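Local coordinates for type III restriction-modification enzyme EcoP15I Mod subunit (Escherichia coli, PDB 4ZCF), which methylates the second adenine of its 5'-CAGCAG-3' recognition site as a DNA-binding homodimer and serves with Res subunits in DNA restriction, at residues P125-K130 and H201-Q206; Y329-I334 and D354-L359; E540-L545 and L580-F585. One frame throughout, in Å; residues are numbered along the deposited sequence.

How the contacts relate
The three contacts follow one another along the chain without nesting or crossing. Contact 1 (125-130 with 201-206) closes a loop of 70 residues, joining what follows two neighbouring parallel strands, 117-122 and 193-199, of the large mixed sheet of the methylase. Contact 2 (329-334 with 354-359) closes a much shorter loop of 19 residues, packing an extended piece against helix 353-361 at the DNA. Contact 3 (540-545 with 580-585) spans 34 residues and ties helix 539-552 to the loop leaving the central strand, 577-580, of the C-terminal sheet. Contacts 2 and 3 are the farthest apart, with centres about 76 Å from each other on opposite sides of the chain's centre.

Contact 1: P125-K130 and H201-Q206; sequences PYNTGK and HNEFSQ
Directly after the DPPY motif of the adenine methyltransferases, whose residues 123-126 are predicted to bind S-adenosyl methionine, Asn127 and Thr128 meet Asn202 and Glu203 at the head of helix 204-215. One hydrogen bond crosses directly, from Asn127 ND2 to Glu203 OE2 (3.1 Å). It is bent, with an N-H...O angle of 143°, and the nitrogen approaches the oxygen from above the carboxylate plane, 41° out of it. Glu203 CG, anti to its own carbonyl carbon (chi1 -57°), rests 3.6 Å from Asn127 CB, and a bend at the next bond turns the carboxylate back toward the asparagine. Both polar groups have second partners that fix their rotation: Asn127 ND2 also donates to Ser169 O, and Glu203 OE1 is bonded to His171 ND1. With an alanine at Glu203, His171 would probably lose this mate and the Asn127 amide, held then by Ser169, would be freer to turn.

Asn202 works on the next part of the loop. Its CG packs on Asn127 O (3.5 Å), while ND2 comes up to Thr128 CA at 3.4 Å and donates to Asp200 OD1. The other end of this amide is linked to the loop through water 1, which donates both to Asn202 OD1 (2.8 Å) and to Thr128 O (3.1 Å); OD1 is bonded to Lys31 NZ as well. A bound manganese ion lies about 4 Å from the Asn202 side chain. Since the two segments follow strands 117-122 and 193-199, parallel neighbours in the sheet, the arrangement belongs to the C-terminal edge of the parallel strands in a Rossmann-like methyltransferase fold, where loops beyond the strand ends carry the DPPY motif.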
loop_
_atom_site.group_PDB
_atom_site.type_symbol
_atom_site.label_atom_id
_atom_site.label_comp_id
_atom_site.label_asym_id
_atom_site.label_seq_id
_atom_site.Cartn_x
_atom_site.Cartn_y
_atom_site.Cartn_z
ATOM N N PRO A 125 0.592 -20.197 1.066
ATOM C CA PRO A 125 -0.314 -21.209 1.627
ATOM C C PRO A 125 -1.434 -20.476 2.380
ATOM O O PRO A 125 -1.208 -19.449 3.052
ATOM C CB PRO A 125 0.580 -22.044 2.553
ATOM C CG PRO A 125 1.755 -21.176 2.878
ATOM C CD PRO A 125 1.900 -20.156 1.769
ATOM N N TYR A 126 -2.665 -20.938 2.166
ATOM C CA TYR A 126 -3.862 -20.406 2.786
ATOM C C TYR A 126 -3.858 -21.090 4.165
ATOM O O TYR A 126 -3.002 -21.951 4.404
ATOM C CB TYR A 126 -5.067 -20.875 1.958
ATOM C CG TYR A 126 -5.212 -20.309 0.554
ATOM C CD1 TYR A 126 -4.229 -19.492 -0.000
ATOM C CD2 TYR A 126 -6.339 -20.589 -0.220
ATOM C CE1 TYR A 126 -4.337 -19.009 -1.303
ATOM C CE2 TYR A 126 -6.484 -20.065 -1.508
ATOM C CZ TYR A 126 -5.483 -19.270 -2.042
ATOM O OH TYR A 126 -5.597 -18.783 -3.323
ATOM N N ASN A 127 -4.723 -20.758 5.092
ATOM C CA ASN A 127 -4.549 -21.582 6.304
ATOM C C ASN A 127 -5.801 -22.400 6.513
ATOM O O ASN A 127 -6.457 -22.347 7.554
ATOM C CB ASN A 127 -4.070 -20.766 7.508
ATOM C CG ASN A 127 -3.474 -21.513 8.670
ATOM O OD1 ASN A 127 -3.369 -22.742 8.716
ATOM N ND2 ASN A 127 -3.165 -20.765 9.699
ATOM N N THR A 128 -6.129 -23.135 5.443
ATOM C CA THR A 128 -7.264 -24.014 5.185
ATOM C C THR A 128 -7.572 -24.975 6.318
ATOM O O THR A 128 -8.749 -25.244 6.584
ATOM C CB THR A 128 -7.015 -24.726 3.832
ATOM O OG1 THR A 128 -7.214 -23.812 2.729
ATOM C CG2 THR A 128 -7.861 -25.943 3.645
ATOM N N GLY A 129 -6.521 -25.501 6.950
ATOM C CA GLY A 129 -6.607 -26.514 7.998
ATOM C C GLY A 129 -6.645 -27.918 7.415
ATOM O O GLY A 129 -6.857 -28.881 8.152
ATOM N N LYS A 130 -6.433 -28.042 6.082
ATOM C CA LYS A 130 -6.427 -29.291 5.318
ATOM C C LYS A 130 -5.255 -29.334 4.302
ATOM O O LYS A 130 -5.025 -30.365 3.658
ATOM C CB LYS A 130 -7.766 -29.468 4.599
ATOM N N HIS A 201 -10.905 -17.250 2.799
ATOM C CA HIS A 201 -11.462 -16.709 4.056
ATOM C C HIS A 201 -10.679 -16.974 5.345
ATOM O O HIS A 201 -10.941 -16.331 6.363
ATOM C CB HIS A 201 -12.912 -17.158 4.235
ATOM C CG HIS A 201 -13.041 -18.631 4.420
ATOM N ND1 HIS A 201 -13.118 -19.484 3.340
ATOM C CD2 HIS A 201 -13.091 -19.354 5.558
ATOM C CE1 HIS A 201 -13.194 -20.698 3.852
ATOM N NE2 HIS A 201 -13.205 -20.663 5.183
ATOM N N ASN A 202 -9.766 -17.938 5.328
ATOM C CA ASN A 202 -9.015 -18.290 6.531
ATOM C C ASN A 202 -8.140 -17.176 7.084
ATOM O O ASN A 202 -8.267 -16.854 8.265
ATOM C CB ASN A 202 -8.273 -19.609 6.353
ATOM C CG ASN A 202 -9.217 -20.747 6.130
ATOM O OD1 ASN A 202 -9.984 -21.115 7.016
ATOM N ND2 ASN A 202 -9.259 -21.262 4.908
ATOM N N GLU A 203 -7.339 -16.530 6.217
ATOM C CA GLU A 203 -6.397 -15.463 6.587
ATOM C C GLU A 203 -6.624 -14.111 5.907
ATOM O O GLU A 203 -5.775 -13.226 6.048
ATOM C CB GLU A 203 -4.937 -15.930 6.358
ATOM C CG GLU A 203 -4.552 -17.194 7.108
ATOM C CD GLU A 203 -4.558 -17.083 8.621
ATOM O OE1 GLU A 203 -4.365 -15.958 9.133
ATOM O OE2 GLU A 203 -4.759 -18.120 9.295
ATOM N N PHE A 204 -7.749 -13.935 5.190
ATOM C CA PHE A 204 -8.054 -12.685 4.480
ATOM C C PHE A 204 -7.892 -11.426 5.345
ATOM O O PHE A 204 -7.078 -10.578 4.998
ATOM C CB PHE A 204 -9.424 -12.746 3.757
ATOM C CG PHE A 204 -9.915 -11.471 3.099
ATOM C CD1 PHE A 204 -9.067 -10.699 2.309
ATOM C CD2 PHE A 204 -11.241 -11.078 3.213
ATOM C CE1 PHE A 204 -9.528 -9.539 1.678
ATOM C CE2 PHE A 204 -11.697 -9.904 2.588
ATOM C CZ PHE A 204 -10.836 -9.147 1.827
ATOM N N SER A 205 -8.621 -11.335 6.478
ATOM C CA SER A 205 -8.590 -10.187 7.407
ATOM C C SER A 205 -7.225 -9.975 8.040
ATOM O O SER A 205 -6.730 -8.847 8.019
ATOM C CB SER A 205 -9.663 -10.333 8.479
ATOM O OG SER A 205 -10.806 -10.983 7.949
ATOM N N GLN A 206 -6.588 -11.063 8.529
ATOM C CA GLN A 206 -5.240 -11.062 9.148
ATOM C C GLN A 206 -4.143 -10.607 8.206
ATOM O O GLN A 206 -3.251 -9.877 8.637
ATOM C CB GLN A 206 -4.889 -12.435 9.718
ATOM C CG GLN A 206 -5.665 -12.779 10.996
ATOM C CD GLN A 206 -7.097 -13.251 10.796
ATOM O OE1 GLN A 206 -7.606 -13.473 9.674
ATOM N NE2 GLN A 206 -7.767 -13.436 11.907
HETATM O O HOH W 1 -11.139 -23.428 5.828
#

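Contact 2: Y329-I334 and D354-L359; sequences YRYDII and DTMDRL. With nucleotides of chain E.
Met356 of helix 353-361 packs its side chain against Tyr331 and Ile333, which both cross it at about a right angle. Its CB meets Tyr331 OH at 3.4 Å, and its CG lies 3.9 Å from Tyr331 CE1, obliquely to the ring. Next to it, Ile333 CD1 reaches Met356 CG at 3.7 Å and Met356 SD at 3.8 Å. The methionine first leaves the helix with CG anti to the backbone N (chi1 -171°), and bends further along the chain keep its sulfur beside the isoleucine. Thr355 OG1, one residue before Met356, donates to OP1 of DC13 of chain E (2.8 Å), and Tyr329 OH donates to OP2 of DA12 of chain E (3.0 Å), that oxygen lying at the edge of the tyrosine ring. The setting is consistent with a place in the DNA-binding, target-recognition part of a beta-class methylase, although the bonds here go to phosphates, not bases. The hydroxyl of Tyr331 is held by Phe351 O, and its ring stacks on Tyr349. Farther out, Ile375 touches both Ile333 and Met356, and Ile365 of strand 365-366 adds to the methionine's apolar surroundings.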
loop_
_atom_site.group_PDB
_atom_site.type_symbol
_atom_site.label_atom_id
_atom_site.label_comp_id
_atom_site.label_asym_id
_atom_site.label_seq_id
_atom_site.Cartn_x
_atom_site.Cartn_y
_atom_site.Cartn_z
ATOM N N TYR A 329 -26.423 20.558 -13.537
ATOM C CA TYR A 329 -26.392 21.776 -14.350
ATOM C C TYR A 329 -27.702 21.908 -15.117
ATOM O O TYR A 329 -28.126 20.965 -15.775
ATOM C CB TYR A 329 -25.188 21.764 -15.323
ATOM C CG TYR A 329 -23.851 21.562 -14.637
ATOM C CD1 TYR A 329 -23.155 22.640 -14.090
ATOM C CD2 TYR A 329 -23.298 20.287 -14.495
ATOM C CE1 TYR A 329 -21.942 22.458 -13.428
ATOM C CE2 TYR A 329 -22.089 20.092 -13.821
ATOM C CZ TYR A 329 -21.416 21.184 -13.289
ATOM O OH TYR A 329 -20.218 21.024 -12.645
ATOM N N ARG A 330 -28.349 23.073 -15.016
ATOM C CA ARG A 330 -29.606 23.346 -15.700
ATOM C C ARG A 330 -29.415 24.450 -16.747
ATOM O O ARG A 330 -28.969 25.552 -16.424
ATOM C CB ARG A 330 -30.697 23.710 -14.687
ATOM C CG ARG A 330 -30.925 22.662 -13.601
ATOM C CD ARG A 330 -31.844 21.562 -14.082
ATOM N NE ARG A 330 -32.251 20.652 -13.011
ATOM C CZ ARG A 330 -33.090 19.637 -13.191
ATOM N NH1 ARG A 330 -33.621 19.411 -14.388
ATOM N NH2 ARG A 330 -33.419 18.848 -12.171
ATOM N N TYR A 331 -29.684 24.120 -18.009
ATOM C CA TYR A 331 -29.566 25.025 -19.157
ATOM C C TYR A 331 -30.313 24.432 -20.358
ATOM O O TYR A 331 -30.714 23.273 -20.305
ATOM C CB TYR A 331 -28.084 25.360 -19.495
ATOM C CG TYR A 331 -27.200 24.147 -19.670
ATOM C CD1 TYR A 331 -27.166 23.453 -20.874
ATOM C CD2 TYR A 331 -26.404 23.683 -18.624
ATOM C CE1 TYR A 331 -26.382 22.313 -21.027
ATOM C CE2 TYR A 331 -25.622 22.539 -18.767
ATOM C CZ TYR A 331 -25.626 21.849 -19.966
ATOM O OH TYR A 331 -24.851 20.733 -20.135
ATOM N N ASP A 332 -30.501 25.218 -21.423
ATOM C CA ASP A 332 -31.217 24.775 -22.612
ATOM C C ASP A 332 -30.290 24.284 -23.714
ATOM O O ASP A 332 -29.376 25.008 -24.123
ATOM C CB ASP A 332 -32.122 25.901 -23.178
ATOM C CG ASP A 332 -33.378 26.271 -22.399
ATOM O OD1 ASP A 332 -33.635 25.649 -21.341
ATOM O OD2 ASP A 332 -34.100 27.188 -22.845
ATOM N N ILE A 333 -30.569 23.070 -24.233
ATOM C CA ILE A 333 -29.858 22.498 -25.379
ATOM C C ILE A 333 -30.885 22.521 -26.514
ATOM O O ILE A 333 -31.936 21.882 -26.412
ATOM C CB ILE A 333 -29.236 21.098 -25.102
ATOM C CG1 ILE A 333 -28.232 21.182 -23.911
ATOM C CG2 ILE A 333 -28.571 20.546 -26.370
ATOM C CD1 ILE A 333 -27.820 19.976 -23.351
ATOM N N ILE A 334 -30.623 23.340 -27.548
ATOM C CA ILE A 334 -31.560 23.531 -28.644
ATOM C C ILE A 334 -31.518 22.445 -29.681
ATOM O O ILE A 334 -30.449 22.102 -30.190
ATOM C CB ILE A 334 -31.593 25.005 -29.173
ATOM C CG1 ILE A 334 -32.684 25.837 -28.445
ATOM C CG2 ILE A 334 -31.764 25.110 -30.709
ATOM C CD1 ILE A 334 -32.391 26.234 -26.992
ATOM N N ASP A 354 -20.368 25.298 -20.944
ATOM C CA ASP A 354 -19.062 25.476 -21.561
ATOM C C ASP A 354 -18.591 24.170 -22.219
ATOM O O ASP A 354 -18.169 24.205 -23.376
ATOM C CB ASP A 354 -18.057 25.943 -20.507
ATOM N N THR A 355 -18.701 23.013 -21.498
ATOM C CA THR A 355 -18.337 21.685 -22.029
ATOM C C THR A 355 -19.383 21.194 -23.014
ATOM O O THR A 355 -19.025 20.576 -24.021
ATOM C CB THR A 355 -18.112 20.671 -20.920
ATOM O OG1 THR A 355 -17.213 21.234 -19.964
ATOM C CG2 THR A 355 -17.566 19.325 -21.454
ATOM N N MET A 356 -20.672 21.456 -22.732
ATOM C CA MET A 356 -21.733 21.063 -23.640
ATOM C C MET A 356 -21.523 21.714 -25.034
ATOM O O MET A 356 -21.461 21.002 -26.038
ATOM C CB MET A 356 -23.122 21.367 -23.051
ATOM C CG MET A 356 -24.266 20.771 -23.859
ATOM S SD MET A 356 -24.201 18.953 -24.074
ATOM C CE MET A 356 -23.811 18.890 -25.603
ATOM N N ASP A 357 -21.314 23.042 -25.074
ATOM C CA ASP A 357 -21.075 23.796 -26.300
ATOM C C ASP A 357 -19.934 23.243 -27.152
ATOM O O ASP A 357 -20.010 23.273 -28.389
ATOM C CB ASP A 357 -20.837 25.272 -25.960
ATOM C CG ASP A 357 -22.107 26.052 -25.668
ATOM O OD1 ASP A 357 -23.184 25.660 -26.188
ATOM O OD2 ASP A 357 -22.022 27.072 -24.954
ATOM N N ARG A 358 -18.897 22.717 -26.486
ATOM C CA ARG A 358 -17.721 22.099 -27.092
ATOM C C ARG A 358 -18.101 20.736 -27.713
ATOM O O ARG A 358 -17.622 20.412 -28.800
ATOM C CB ARG A 358 -16.633 21.958 -26.019
ATOM C CG ARG A 358 -15.299 21.394 -26.498
ATOM C CD ARG A 358 -14.266 21.290 -25.372
ATOM N NE ARG A 358 -14.672 20.408 -24.268
ATOM C CZ ARG A 358 -14.586 19.078 -24.279
ATOM N NH1 ARG A 358 -14.141 18.441 -25.357
ATOM N NH2 ARG A 358 -14.965 18.374 -23.221
ATOM N N LEU A 359 -18.965 19.949 -27.022
ATOM C CA LEU A 359 -19.454 18.648 -27.491
ATOM C C LEU A 359 -20.356 18.830 -28.715
ATOM O O LEU A 359 -20.343 17.979 -29.611
ATOM C CB LEU A 359 -20.215 17.880 -26.375
ATOM C CG LEU A 359 -19.429 17.424 -25.114
ATOM C CD1 LEU A 359 -20.359 16.870 -24.070
ATOM C CD2 LEU A 359 -18.382 16.385 -25.447
ATOM P P DA E 12 -17.295 23.287 -12.746
ATOM O OP1 DA E 12 -16.351 24.144 -13.508
ATOM O OP2 DA E 12 -18.754 23.584 -12.804
ATOM O "O5'" DA E 12 -17.013 21.810 -13.259
ATOM C "C5'" DA E 12 -15.717 21.274 -13.458
ATOM C "C4'" DA E 12 -15.844 19.781 -13.698
ATOM O "O4'" DA E 12 -16.268 19.118 -12.473
ATOM C "C3'" DA E 12 -16.851 19.366 -14.765
ATOM O "O3'" DA E 12 -16.204 18.507 -15.707
ATOM C "C2'" DA E 12 -17.974 18.715 -13.948
ATOM C "C1'" DA E 12 -17.162 18.082 -12.828
ATOM N N9 DA E 12 -17.840 17.586 -11.625
ATOM C C8 DA E 12 -18.946 18.080 -11.000
ATOM N N7 DA E 12 -19.270 17.409 -9.910
ATOM C C5 DA E 12 -18.357 16.364 -9.842
ATOM C C6 DA E 12 -18.150 15.290 -8.933
ATOM N N6 DA E 12 -18.929 15.001 -7.871
ATOM N N1 DA E 12 -17.121 14.452 -9.170
ATOM C C2 DA E 12 -16.365 14.626 -10.261
ATOM N N3 DA E 12 -16.446 15.607 -11.145
ATOM C C4 DA E 12 -17.461 16.468 -10.882
ATOM P P DC E 13 -16.691 18.471 -17.233
ATOM O OP1 DC E 13 -16.125 19.597 -18.003
ATOM O OP2 DC E 13 -18.165 18.314 -17.181
ATOM O "O5'" DC E 13 -16.128 17.124 -17.850
ATOM C "C5'" DC E 13 -17.161 16.085 -17.884
ATOM C "C4'" DC E 13 -17.193 15.190 -16.646
ATOM O "O4'" DC E 13 -17.835 15.712 -15.450
ATOM C "C3'" DC E 13 -17.970 13.913 -16.777
ATOM O "O3'" DC E 13 -17.431 13.160 -17.863
ATOM C "C2'" DC E 13 -17.605 13.381 -15.395
ATOM C "C1'" DC E 13 -17.750 14.629 -14.523
ATOM N N1 DC E 13 -18.829 14.534 -13.445
ATOM C C2 DC E 13 -18.772 13.519 -12.452
ATOM O O2 DC E 13 -17.828 12.720 -12.411
ATOM N N3 DC E 13 -19.725 13.482 -11.472
ATOM C C4 DC E 13 -20.723 14.374 -11.450
ATOM N N4 DC E 13 -21.617 14.281 -10.454
ATOM C C5 DC E 13 -20.809 15.404 -12.437
ATOM C C6 DC E 13 -19.870 15.441 -13.407
#

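Contact 3: E540-L545 and L580-F585; sequences EQYDTL and LIAPNF
Apolar packing of a tyrosine on an isoleucine and an alanine, helped by one bridging water, joins helix 539-552 to the loop that follows strand 577-580 in the C-terminal domain. Tyr542 supplies the helix side. Its CG stands anti to the backbone N (chi1 176°), which carries the ring out to the loop, where the two side chains cross at a slant. The CE2 corner of the ring does most of the touching: it lies 3.8 Å from Ile581 CB and 4.2 Å from Ala582 CB. Ile581 CG2 adds a further contact, 4.0 Å from Tyr542 CD2. Beyond the ring, water 2 links Tyr542 OH (3.1 Å) to Ile581 N, from which it accepts at 2.8 Å, so the first backbone amide after the strand has a partner. Tyr542 OH is also hydrogen-bonded to His572 NE2, which tethers the phenol to strand 569-574. Ile581 in turn packs on Tyr611 of strand 607-611 and on Leu537, just ahead of the helix. Helix 539-552 thus packs on the loop just beyond strand 577-580, which is flanked in its sheet by strands 569-574 and 607-611, shortly before the chain enters helix 587-598.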
loop_
_atom_site.group_PDB
_atom_site.type_symbol
_atom_site.label_atom_id
_atom_site.label_comp_id
_atom_site.label_asym_id
_atom_site.label_seq_id
_atom_site.Cartn_x
_atom_site.Cartn_y
_atom_site.Cartn_z
ATOM N N GLU A 540 34.381 -24.842 -8.787
ATOM C CA GLU A 540 32.972 -24.578 -8.484
ATOM C C GLU A 540 32.880 -23.406 -7.490
ATOM O O GLU A 540 32.142 -22.463 -7.756
ATOM C CB GLU A 540 32.238 -25.835 -7.962
ATOM C CG GLU A 540 30.800 -25.575 -7.514
ATOM C CD GLU A 540 29.882 -26.782 -7.435
ATOM O OE1 GLU A 540 29.474 -27.161 -6.310
ATOM O OE2 GLU A 540 29.541 -27.326 -8.512
ATOM N N GLN A 541 33.659 -23.446 -6.381
ATOM C CA GLN A 541 33.668 -22.387 -5.360
ATOM C C GLN A 541 33.973 -21.016 -5.972
ATOM O O GLN A 541 33.226 -20.070 -5.737
ATOM C CB GLN A 541 34.598 -22.746 -4.200
ATOM C CG GLN A 541 34.090 -23.945 -3.371
ATOM C CD GLN A 541 35.064 -24.485 -2.336
ATOM O OE1 GLN A 541 36.251 -24.167 -2.311
ATOM N NE2 GLN A 541 34.577 -25.338 -1.448
ATOM N N TYR A 542 35.000 -20.951 -6.842
ATOM C CA TYR A 542 35.456 -19.770 -7.593
ATOM C C TYR A 542 34.274 -19.127 -8.365
ATOM O O TYR A 542 34.153 -17.894 -8.407
ATOM C CB TYR A 542 36.539 -20.232 -8.588
ATOM C CG TYR A 542 37.071 -19.176 -9.535
ATOM C CD1 TYR A 542 36.304 -18.720 -10.608
ATOM C CD2 TYR A 542 38.383 -18.719 -9.434
ATOM C CE1 TYR A 542 36.784 -17.744 -11.478
ATOM C CE2 TYR A 542 38.886 -17.767 -10.319
ATOM C CZ TYR A 542 38.084 -17.284 -11.343
ATOM O OH TYR A 542 38.570 -16.336 -12.216
ATOM N N ASP A 543 33.450 -19.973 -9.030
ATOM C CA ASP A 543 32.284 -19.555 -9.805
ATOM C C ASP A 543 31.154 -19.063 -8.907
ATOM O O ASP A 543 30.504 -18.082 -9.253
ATOM C CB ASP A 543 31.823 -20.674 -10.742
ATOM C CG ASP A 543 32.706 -20.879 -11.966
ATOM O OD1 ASP A 543 33.355 -19.890 -12.412
ATOM O OD2 ASP A 543 32.707 -22.013 -12.516
ATOM N N THR A 544 30.946 -19.713 -7.734
ATOM C CA THR A 544 29.983 -19.303 -6.709
ATOM C C THR A 544 30.300 -17.876 -6.198
ATOM O O THR A 544 29.384 -17.068 -6.076
ATOM C CB THR A 544 29.879 -20.350 -5.593
ATOM O OG1 THR A 544 29.616 -21.631 -6.180
ATOM C CG2 THR A 544 28.774 -20.019 -4.575
ATOM N N LEU A 545 31.586 -17.558 -5.970
ATOM C CA LEU A 545 32.052 -16.241 -5.517
ATOM C C LEU A 545 31.782 -15.148 -6.514
ATOM O O LEU A 545 31.247 -14.120 -6.137
ATOM C CB LEU A 545 33.554 -16.249 -5.209
ATOM C CG LEU A 545 34.041 -16.969 -3.968
ATOM C CD1 LEU A 545 35.512 -16.657 -3.757
ATOM C CD2 LEU A 545 33.256 -16.558 -2.726
ATOM N N LEU A 580 39.223 -9.738 -10.076
ATOM C CA LEU A 580 40.474 -10.490 -10.128
ATOM C C LEU A 580 40.461 -11.473 -8.965
ATOM O O LEU A 580 40.846 -11.122 -7.848
ATOM C CB LEU A 580 41.734 -9.596 -10.126
ATOM C CG LEU A 580 41.752 -8.330 -10.964
ATOM C CD1 LEU A 580 42.972 -7.501 -10.645
ATOM C CD2 LEU A 580 41.682 -8.622 -12.436
ATOM N N ILE A 581 39.946 -12.689 -9.227
ATOM C CA ILE A 581 39.805 -13.764 -8.248
ATOM C C ILE A 581 41.028 -14.697 -8.249
ATOM O O ILE A 581 41.530 -15.046 -7.181
ATOM C CB ILE A 581 38.464 -14.560 -8.416
ATOM C CG1 ILE A 581 37.268 -13.640 -8.800
ATOM C CG2 ILE A 581 38.183 -15.460 -7.192
ATOM C CD1 ILE A 581 35.819 -14.150 -8.569
ATOM N N ALA A 582 41.477 -15.120 -9.442
ATOM C CA ALA A 582 42.593 -16.059 -9.628
ATOM C C ALA A 582 43.926 -15.598 -8.981
ATOM O O ALA A 582 44.187 -14.388 -8.935
ATOM C CB ALA A 582 42.797 -16.327 -11.112
ATOM N N PRO A 583 44.792 -16.517 -8.469
ATOM C CA PRO A 583 46.085 -16.053 -7.947
ATOM C C PRO A 583 47.062 -15.847 -9.107
ATOM O O PRO A 583 46.701 -16.074 -10.270
ATOM C CB PRO A 583 46.525 -17.183 -7.000
ATOM C CG PRO A 583 45.729 -18.389 -7.410
ATOM C CD PRO A 583 44.697 -17.992 -8.432
ATOM N N ASN A 584 48.298 -15.427 -8.796
ATOM C CA ASN A 584 49.362 -15.242 -9.781
ATOM C C ASN A 584 49.143 -14.094 -10.767
ATOM O O ASN A 584 49.514 -14.214 -11.931
ATOM C CB ASN A 584 49.772 -16.578 -10.480
ATOM C CG ASN A 584 50.000 -17.729 -9.521
ATOM O OD1 ASN A 584 50.969 -17.753 -8.748
ATOM N ND2 ASN A 584 49.091 -18.696 -9.524
ATOM N N PHE A 585 48.591 -12.963 -10.286
ATOM C CA PHE A 585 48.420 -11.740 -11.081
ATOM C C PHE A 585 49.829 -11.112 -11.203
ATOM O O PHE A 585 50.512 -10.925 -10.187
ATOM C CB PHE A 585 47.398 -10.790 -10.412
ATOM C CG PHE A 585 47.193 -9.451 -11.089
ATOM C CD1 PHE A 585 46.346 -9.329 -12.184
ATOM C CD2 PHE A 585 47.824 -8.305 -10.611
ATOM C CE1 PHE A 585 46.152 -8.083 -12.805
ATOM C CE2 PHE A 585 47.655 -7.068 -11.255
ATOM C CZ PHE A 585 46.827 -6.967 -12.348
HETATM O O HOH W 2 39.952 -13.610 -11.838
#